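Local coordinates for protein endonuclease and methylase LlaGI (Lactococcus lactis, PDB 5FFJ) that probably couples a helicase-like ATPase to a DNA methyltransferase in a single-chain Type ISP restriction-modification enzyme that recognises specific DNA sequences, at residues 16-25 with 244-255; 613-622 with 657-668. One frame throughout, in Å; residues are numbered along the deposited sequence.

Contact 1 (16-25 with 244-255)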
# COMPACT_ATOMS: atom_id res chain seq x y z
N ASP A 16 -24.71 38.07 -13.46
CA ASP A 16 -24.05 37.83 -12.18
C ASP A 16 -22.86 36.88 -12.30
O ASP A 16 -21.79 37.14 -11.74
CB ASP A 16 -25.05 37.29 -11.15
CG ASP A 16 -25.79 36.05 -11.62
OD1 ASP A 16 -25.34 35.41 -12.60
OD2 ASP A 16 -26.82 35.71 -11.01
N TYR A 17 -23.03 35.78 -13.03
CA TYR A 17 -21.95 34.81 -13.20
C TYR A 17 -20.88 35.34 -14.15
O TYR A 17 -19.75 34.87 -14.16
CB TYR A 17 -22.49 33.47 -13.71
CG TYR A 17 -23.33 33.58 -14.96
CD1 TYR A 17 -22.76 33.94 -16.17
CD2 TYR A 17 -24.70 33.33 -14.93
CE1 TYR A 17 -23.52 34.06 -17.31
CE2 TYR A 17 -25.47 33.43 -16.08
CZ TYR A 17 -24.87 33.80 -17.26
OH TYR A 17 -25.62 33.91 -18.41
N GLN A 18 -21.26 36.32 -14.97
CA GLN A 18 -20.31 36.98 -15.86
C GLN A 18 -19.35 37.81 -15.03
O GLN A 18 -18.15 37.87 -15.30
CB GLN A 18 -21.03 37.86 -16.88
CG GLN A 18 -22.06 37.13 -17.73
CD GLN A 18 -22.76 38.05 -18.71
OE1 GLN A 18 -22.89 39.25 -18.46
NE2 GLN A 18 -23.20 37.50 -19.83
N GLN A 19 -19.91 38.48 -14.01
CA GLN A 19 -19.11 39.23 -13.04
C GLN A 19 -18.10 38.30 -12.38
O GLN A 19 -16.93 38.64 -12.24
CB GLN A 19 -20.02 39.87 -11.98
CG GLN A 19 -19.28 40.67 -10.91
CD GLN A 19 -18.72 41.98 -11.43
OE1 GLN A 19 -19.23 42.54 -12.40
NE2 GLN A 19 -17.67 42.47 -10.78
N THR A 20 -18.58 37.13 -11.98
CA THR A 20 -17.74 36.08 -11.41
C THR A 20 -16.60 35.74 -12.37
O THR A 20 -15.43 35.74 -11.98
CB THR A 20 -18.55 34.80 -11.09
OG1 THR A 20 -19.51 35.07 -10.06
CG2 THR A 20 -17.65 33.65 -10.65
N ALA A 21 -16.95 35.46 -13.62
CA ALA A 21 -15.96 35.16 -14.66
C ALA A 21 -14.98 36.31 -14.82
O ALA A 21 -13.77 36.09 -14.97
CB ALA A 21 -16.66 34.88 -15.99
N LYS A 22 -15.50 37.53 -14.80
CA LYS A 22 -14.66 38.72 -14.88
C LYS A 22 -13.71 38.77 -13.68
O LYS A 22 -12.52 39.00 -13.83
CB LYS A 22 -15.51 39.98 -14.93
N GLU A 23 -14.26 38.54 -12.49
CA GLU A 23 -13.45 38.52 -11.27
C GLU A 23 -12.37 37.45 -11.32
O GLU A 23 -11.20 37.73 -11.08
CB GLU A 23 -14.35 38.31 -10.05
CG GLU A 23 -14.58 39.57 -9.23
CD GLU A 23 -15.94 39.58 -8.54
OE1 GLU A 23 -16.40 38.50 -8.12
OE2 GLU A 23 -16.54 40.67 -8.43
N ASN A 24 -12.76 36.21 -11.63
CA ASN A 24 -11.82 35.11 -11.74
C ASN A 24 -10.74 35.40 -12.78
O ASN A 24 -9.56 35.14 -12.56
CB ASN A 24 -12.53 33.81 -12.11
CG ASN A 24 -13.68 33.48 -11.17
OD1 ASN A 24 -14.72 32.99 -11.61
ND2 ASN A 24 -13.50 33.76 -9.89
N ALA A 25 -11.17 35.96 -13.92
CA ALA A 25 -10.26 36.31 -15.00
C ALA A 25 -9.17 37.24 -14.49
O ALA A 25 -7.98 36.95 -14.61
CB ALA A 25 -11.02 36.95 -16.16
N PHE A 244 -9.79 29.52 -15.46
CA PHE A 244 -10.19 30.32 -14.30
C PHE A 244 -11.70 30.35 -14.11
O PHE A 244 -12.19 30.74 -13.06
CB PHE A 244 -9.66 31.76 -14.44
CG PHE A 244 -10.04 32.44 -15.73
CD1 PHE A 244 -11.32 32.93 -15.93
CD2 PHE A 244 -9.10 32.62 -16.74
CE1 PHE A 244 -11.66 33.56 -17.11
CE2 PHE A 244 -9.44 33.26 -17.92
CZ PHE A 244 -10.72 33.73 -18.11
N PHE A 245 -12.43 29.92 -15.14
CA PHE A 245 -13.89 29.85 -15.05
C PHE A 245 -14.43 28.71 -15.91
O PHE A 245 -13.81 28.30 -16.89
CB PHE A 245 -14.52 31.17 -15.49
CG PHE A 245 -16.00 31.25 -15.19
CD1 PHE A 245 -16.45 31.57 -13.92
CD2 PHE A 245 -16.93 31.01 -16.19
CE1 PHE A 245 -17.80 31.64 -13.65
CE2 PHE A 245 -18.29 31.08 -15.91
CZ PHE A 245 -18.72 31.40 -14.64
N ARG A 246 -15.60 28.21 -15.51
CA ARG A 246 -16.26 27.13 -16.23
C ARG A 246 -17.77 27.16 -16.01
O ARG A 246 -18.24 27.45 -14.91
CB ARG A 246 -15.70 25.77 -15.80
N MET A 247 -18.52 26.86 -17.07
CA MET A 247 -19.98 26.79 -17.01
C MET A 247 -20.46 25.55 -17.73
O MET A 247 -20.27 25.40 -18.94
CB MET A 247 -20.61 28.04 -17.63
CG MET A 247 -22.13 27.99 -17.77
SD MET A 247 -22.98 27.86 -16.19
CE MET A 247 -22.52 29.42 -15.45
N GLY A 248 -21.10 24.65 -16.98
CA GLY A 248 -21.69 23.46 -17.55
C GLY A 248 -23.07 23.79 -18.07
O GLY A 248 -23.76 24.65 -17.51
N PHE A 249 -23.48 23.15 -19.16
CA PHE A 249 -24.82 23.34 -19.69
C PHE A 249 -25.84 22.94 -18.63
O PHE A 249 -26.86 23.60 -18.45
CB PHE A 249 -25.02 22.54 -20.97
CG PHE A 249 -26.32 22.83 -21.67
CD1 PHE A 249 -26.63 24.11 -22.10
CD2 PHE A 249 -27.24 21.82 -21.90
CE1 PHE A 249 -27.82 24.38 -22.73
CE2 PHE A 249 -28.44 22.08 -22.54
CZ PHE A 249 -28.73 23.36 -22.96
N GLY A 250 -25.54 21.86 -17.92
CA GLY A 250 -26.39 21.39 -16.84
C GLY A 250 -26.49 22.39 -15.70
O GLY A 250 -27.50 22.42 -15.00
N GLN A 251 -25.45 23.19 -15.52
CA GLN A 251 -25.47 24.22 -14.49
C GLN A 251 -26.54 25.25 -14.81
O GLN A 251 -27.45 25.48 -14.01
CB GLN A 251 -24.12 24.92 -14.35
CG GLN A 251 -22.96 24.00 -13.97
CD GLN A 251 -21.67 24.76 -13.69
OE1 GLN A 251 -20.59 24.32 -14.09
NE2 GLN A 251 -21.78 25.89 -13.00
N ALA A 252 -26.43 25.86 -15.99
CA ALA A 252 -27.33 26.92 -16.42
C ALA A 252 -28.79 26.51 -16.25
O ALA A 252 -29.60 27.28 -15.72
CB ALA A 252 -27.06 27.30 -17.87
N VAL A 253 -29.13 25.30 -16.69
CA VAL A 253 -30.49 24.79 -16.54
C VAL A 253 -30.84 24.73 -15.06
O VAL A 253 -31.98 25.01 -14.67
CB VAL A 253 -30.65 23.39 -17.17
CG1 VAL A 253 -32.10 22.93 -17.08
CG2 VAL A 253 -30.19 23.41 -18.62
N SER A 254 -29.86 24.38 -14.24
CA SER A 254 -30.03 24.35 -12.79
C SER A 254 -29.86 25.75 -12.20
O SER A 254 -30.33 26.02 -11.09
CB SER A 254 -29.02 23.38 -12.16
N ARG A 255 -29.19 26.62 -12.94
CA ARG A 255 -28.97 28.00 -12.52
C ARG A 255 -30.08 28.92 -13.04
O ARG A 255 -29.95 30.14 -13.02
CB ARG A 255 -27.60 28.49 -13.03
CG ARG A 255 -26.53 28.63 -11.96
CD ARG A 255 -26.29 30.08 -11.56
NE ARG A 255 -24.90 30.34 -11.23
CZ ARG A 255 -24.37 31.56 -11.12
NH1 ARG A 255 -23.08 31.70 -10.82
NH2 ARG A 255 -25.12 32.64 -11.32
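F245 lays its ring on A21, where helix 16-31 packs against edge strand 243-245 of the parallel sheet in the P-loop ATPase domain. The A21 CB sits 3.8 Å from the F245 ring centroid and 11° off the ring normal, a CH-pi contact over the middle of one face. The ring edge is bordered twice. T20 CG2 is 3.6 Å from F245 CE1, and the N24 side-chain amide lies near the ring plane beside F245 CD1. F245 carries CG opposite its backbone N (chi1 -170°), which sends the ring across to the helix. A serine here is likely to leave the A21 methyl and T20 CG2 without their aromatic partner and open a gap between helix and strand.

F244 takes the next turn. Its ring spreads over A25, whose CA is 3.8 Å from the F244 centroid, and A25 CB meets CE1 at 3.6 Å.

At the start of the helix the contact becomes polar. R255, just past helix 249-254, brings NH2 to 3.1 Å from D16 OD1, a salt bridge with a weak hydrogen bond. Its guanidinium is turned 75° from the Y17 ring. The ring's CD2 edge points onto the guanidinium face. R255 NH1 lies 3.4 Å from Y17 CB. Y17 also has M247 CE 4.3 Å from its CG.

Further out, L37 of strand 34-38 touches both phenylalanines, and I52 of helix 45-60 touches A25. The Y17 hydroxyl reaches a loop whose sequence is consistent with a Walker A motif: Y17 OH is hydrogen-bonded to T43 OG1.

Contact 2 (613-622 with 657-668); sequences LITKPIFEAL and LEPLYESVRMRA
A621 and V664 meet near the C-terminal ends of two nearly parallel helices of the coupler domain. The segment axes approach to 8.5 Å and cross at -20°. Most of the contact is apolar. V664 places CG1 opposite its backbone N (chi1 175°), and CG1 sits 3.6 Å from A621 CB. The same methyl touches the aliphatic stem of R665, CG 3.5 Å away. At one end A668 CB packs 3.8 Å from L622 CA. At the other, the I614 and L657 side chains cross at about a right angle, I614 CG2 3.6 Å from L657 CD1. Beyond them, F688 of helix 676-692 touches I614 and I618, and I562 of helix 558-574 touches I614 and L657.

The aromatic contact is Y661 with P617. The proline ring lies over one tyrosine face, a CH-pi contact of doubtful spacing. P617 has no N-H for the turn before, and its helix kinks there.

One polar pair is buried: Y661 OH is 3.3 Å from I614 O, beside the kink. Charges lie at the exposed side, where R665, its place unsure, turns toward E658 and E662 of its own helix.

Shape and apolar packing, rather than ion pairs between the helices, therefore hold them together.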
# COMPACT_ATOMS: atom_id res chain seq x y z
N LEU A 613 -16.76 17.12 2.98
CA LEU A 613 -17.23 18.22 2.15
C LEU A 613 -17.37 17.81 0.69
O LEU A 613 -18.29 18.23 0.00
CB LEU A 613 -16.27 19.42 2.25
CG LEU A 613 -16.11 20.11 3.60
CD1 LEU A 613 -15.22 21.34 3.45
CD2 LEU A 613 -17.45 20.49 4.21
N ILE A 614 -16.44 16.98 0.22
CA ILE A 614 -16.42 16.57 -1.18
C ILE A 614 -17.56 15.62 -1.51
O ILE A 614 -18.21 15.75 -2.55
CB ILE A 614 -15.09 15.87 -1.56
CG1 ILE A 614 -13.88 16.63 -1.02
CG2 ILE A 614 -14.99 15.72 -3.07
CD1 ILE A 614 -13.95 18.13 -1.18
N THR A 615 -17.79 14.65 -0.63
CA THR A 615 -18.70 13.55 -0.92
C THR A 615 -20.14 13.85 -0.52
O THR A 615 -21.06 13.16 -0.96
CB THR A 615 -18.24 12.27 -0.22
OG1 THR A 615 -18.19 12.49 1.20
CG2 THR A 615 -16.86 11.87 -0.71
N LYS A 616 -20.34 14.88 0.30
CA LYS A 616 -21.68 15.26 0.73
C LYS A 616 -22.63 15.49 -0.45
O LYS A 616 -23.69 14.87 -0.51
CB LYS A 616 -21.62 16.52 1.60
N PRO A 617 -22.25 16.36 -1.40
CA PRO A 617 -23.07 16.55 -2.61
C PRO A 617 -23.29 15.26 -3.41
O PRO A 617 -24.35 15.11 -4.02
CB PRO A 617 -22.26 17.56 -3.43
CG PRO A 617 -20.92 17.62 -2.80
CD PRO A 617 -21.11 17.29 -1.37
N ILE A 618 -22.31 14.36 -3.42
CA ILE A 618 -22.46 13.08 -4.10
C ILE A 618 -23.56 12.26 -3.43
O ILE A 618 -24.41 11.67 -4.10
CB ILE A 618 -21.15 12.26 -4.10
CG1 ILE A 618 -20.05 13.06 -4.80
CG2 ILE A 618 -21.36 10.88 -4.75
CD1 ILE A 618 -18.80 12.27 -5.13
N PHE A 619 -23.55 12.24 -2.10
CA PHE A 619 -24.53 11.48 -1.33
C PHE A 619 -25.92 12.09 -1.48
O PHE A 619 -26.92 11.38 -1.61
CB PHE A 619 -24.12 11.43 0.14
CG PHE A 619 -22.81 10.73 0.38
CD1 PHE A 619 -22.50 9.55 -0.29
CD2 PHE A 619 -21.87 11.25 1.25
CE1 PHE A 619 -21.30 8.90 -0.07
CE2 PHE A 619 -20.66 10.61 1.47
CZ PHE A 619 -20.38 9.44 0.80
N GLU A 620 -25.98 13.42 -1.46
CA GLU A 620 -27.24 14.13 -1.68
C GLU A 620 -27.78 13.82 -3.07
O GLU A 620 -28.97 13.56 -3.24
CB GLU A 620 -27.04 15.64 -1.53
CG GLU A 620 -26.91 16.11 -0.08
CD GLU A 620 -26.43 17.55 0.03
OE1 GLU A 620 -25.62 17.99 -0.82
OE2 GLU A 620 -26.86 18.24 0.98
N ALA A 621 -26.90 13.85 -4.07
CA ALA A 621 -27.27 13.58 -5.45
C ALA A 621 -27.79 12.15 -5.60
O ALA A 621 -28.76 11.91 -6.33
CB ALA A 621 -26.07 13.81 -6.37
N LEU A 622 -27.14 11.21 -4.92
CA LEU A 622 -27.53 9.81 -4.97
C LEU A 622 -28.92 9.59 -4.36
O LEU A 622 -29.73 8.83 -4.89
CB LEU A 622 -26.51 8.94 -4.23
CG LEU A 622 -25.70 7.98 -5.10
CD1 LEU A 622 -24.45 7.52 -4.38
CD2 LEU A 622 -26.56 6.78 -5.51
N LEU A 657 -15.61 21.48 -8.78
CA LEU A 657 -16.02 20.08 -8.80
C LEU A 657 -17.44 19.87 -9.35
O LEU A 657 -17.89 18.73 -9.45
CB LEU A 657 -15.96 19.48 -7.39
CG LEU A 657 -14.62 19.16 -6.73
CD1 LEU A 657 -14.92 18.50 -5.39
CD2 LEU A 657 -13.75 18.26 -7.59
N GLU A 658 -18.13 20.95 -9.69
CA GLU A 658 -19.54 20.86 -10.04
C GLU A 658 -19.87 19.92 -11.21
O GLU A 658 -20.91 19.26 -11.19
CB GLU A 658 -20.11 22.25 -10.34
CG GLU A 658 -21.63 22.28 -10.47
CD GLU A 658 -22.34 21.80 -9.21
OE1 GLU A 658 -21.95 22.23 -8.11
OE2 GLU A 658 -23.27 20.97 -9.33
N PRO A 659 -19.00 19.84 -12.25
CA PRO A 659 -19.39 18.92 -13.32
C PRO A 659 -19.41 17.46 -12.87
O PRO A 659 -20.19 16.67 -13.40
CB PRO A 659 -18.32 19.15 -14.39
CG PRO A 659 -17.16 19.72 -13.65
CD PRO A 659 -17.75 20.55 -12.56
N LEU A 660 -18.56 17.12 -11.91
CA LEU A 660 -18.56 15.79 -11.32
C LEU A 660 -19.90 15.53 -10.63
O LEU A 660 -20.50 14.47 -10.81
CB LEU A 660 -17.41 15.63 -10.33
N TYR A 661 -20.36 16.51 -9.86
CA TYR A 661 -21.64 16.42 -9.15
C TYR A 661 -22.79 16.25 -10.14
O TYR A 661 -23.71 15.46 -9.92
CB TYR A 661 -21.88 17.67 -8.29
CG TYR A 661 -20.85 17.93 -7.20
CD1 TYR A 661 -19.87 17.00 -6.91
CD2 TYR A 661 -20.88 19.12 -6.47
CE1 TYR A 661 -18.93 17.24 -5.91
CE2 TYR A 661 -19.94 19.36 -5.47
CZ TYR A 661 -18.97 18.42 -5.20
OH TYR A 661 -18.04 18.65 -4.21
N GLU A 662 -22.74 17.00 -11.23
CA GLU A 662 -23.78 16.97 -12.26
C GLU A 662 -23.90 15.57 -12.87
O GLU A 662 -25.01 15.08 -13.08
CB GLU A 662 -23.48 18.00 -13.35
CG GLU A 662 -23.88 19.43 -12.97
CD GLU A 662 -25.39 19.65 -13.00
OE1 GLU A 662 -26.11 18.84 -13.63
OE2 GLU A 662 -25.85 20.64 -12.40
N SER A 663 -22.76 14.95 -13.15
CA SER A 663 -22.74 13.59 -13.69
C SER A 663 -23.42 12.62 -12.74
O SER A 663 -24.19 11.75 -13.17
CB SER A 663 -21.30 13.15 -13.97
OG SER A 663 -20.85 13.62 -15.23
N VAL A 664 -23.14 12.76 -11.45
CA VAL A 664 -23.76 11.92 -10.43
C VAL A 664 -25.27 12.15 -10.39
O VAL A 664 -26.05 11.20 -10.37
CB VAL A 664 -23.15 12.19 -9.04
CG1 VAL A 664 -23.89 11.40 -7.97
CG2 VAL A 664 -21.67 11.85 -9.03
N ARG A 665 -25.67 13.42 -10.36
CA ARG A 665 -27.08 13.79 -10.34
C ARG A 665 -27.82 13.18 -11.52
O ARG A 665 -28.96 12.73 -11.39
CB ARG A 665 -27.23 15.32 -10.36
CG ARG A 665 -26.83 15.99 -9.05
CD ARG A 665 -26.52 17.46 -9.26
NE ARG A 665 -25.99 18.07 -8.04
CZ ARG A 665 -25.47 19.30 -7.98
NH1 ARG A 665 -25.41 20.05 -9.07
NH2 ARG A 665 -25.02 19.77 -6.83
N MET A 666 -27.17 13.17 -12.68
CA MET A 666 -27.72 12.54 -13.87
C MET A 666 -27.78 11.02 -13.69
O MET A 666 -28.80 10.39 -13.98
CB MET A 666 -26.88 12.88 -15.11
CG MET A 666 -27.49 13.93 -16.02
SD MET A 666 -29.05 13.41 -16.77
CE MET A 666 -28.55 11.98 -17.72
N ARG A 667 -26.68 10.45 -13.21
CA ARG A 667 -26.56 9.01 -13.08
C ARG A 667 -27.54 8.41 -12.06
O ARG A 667 -27.90 7.24 -12.17
CB ARG A 667 -25.12 8.65 -12.68
N ALA A 668 -27.96 9.22 -11.09
CA ALA A 668 -28.81 8.75 -9.99
C ALA A 668 -30.22 9.35 -10.03
O ALA A 668 -30.90 9.44 -9.01
CB ALA A 668 -28.15 9.07 -8.65

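Overall arrangement
Both contacts are partly buried, and they share no helix or strand. Contact 1 ties a helix to the edge strand of the ATPase sheet and to R255 just beyond the short helix that follows. Contact 2 joins two helices in the coupler domain. Phenylalanine faces dominate the first, with an ion pair crossing at its exposed end. In the second, small aliphatic groups and one tyrosine do the work, and the charges appear to pair within one helix. The centres are about 18 Å apart, and the segments meet directly: G250, Q251 and S254 of contact 1 pack on E658 and E662 of contact 2. Helix 249-254 therefore abuts helix 658-667 where ATPase and coupler adjoin.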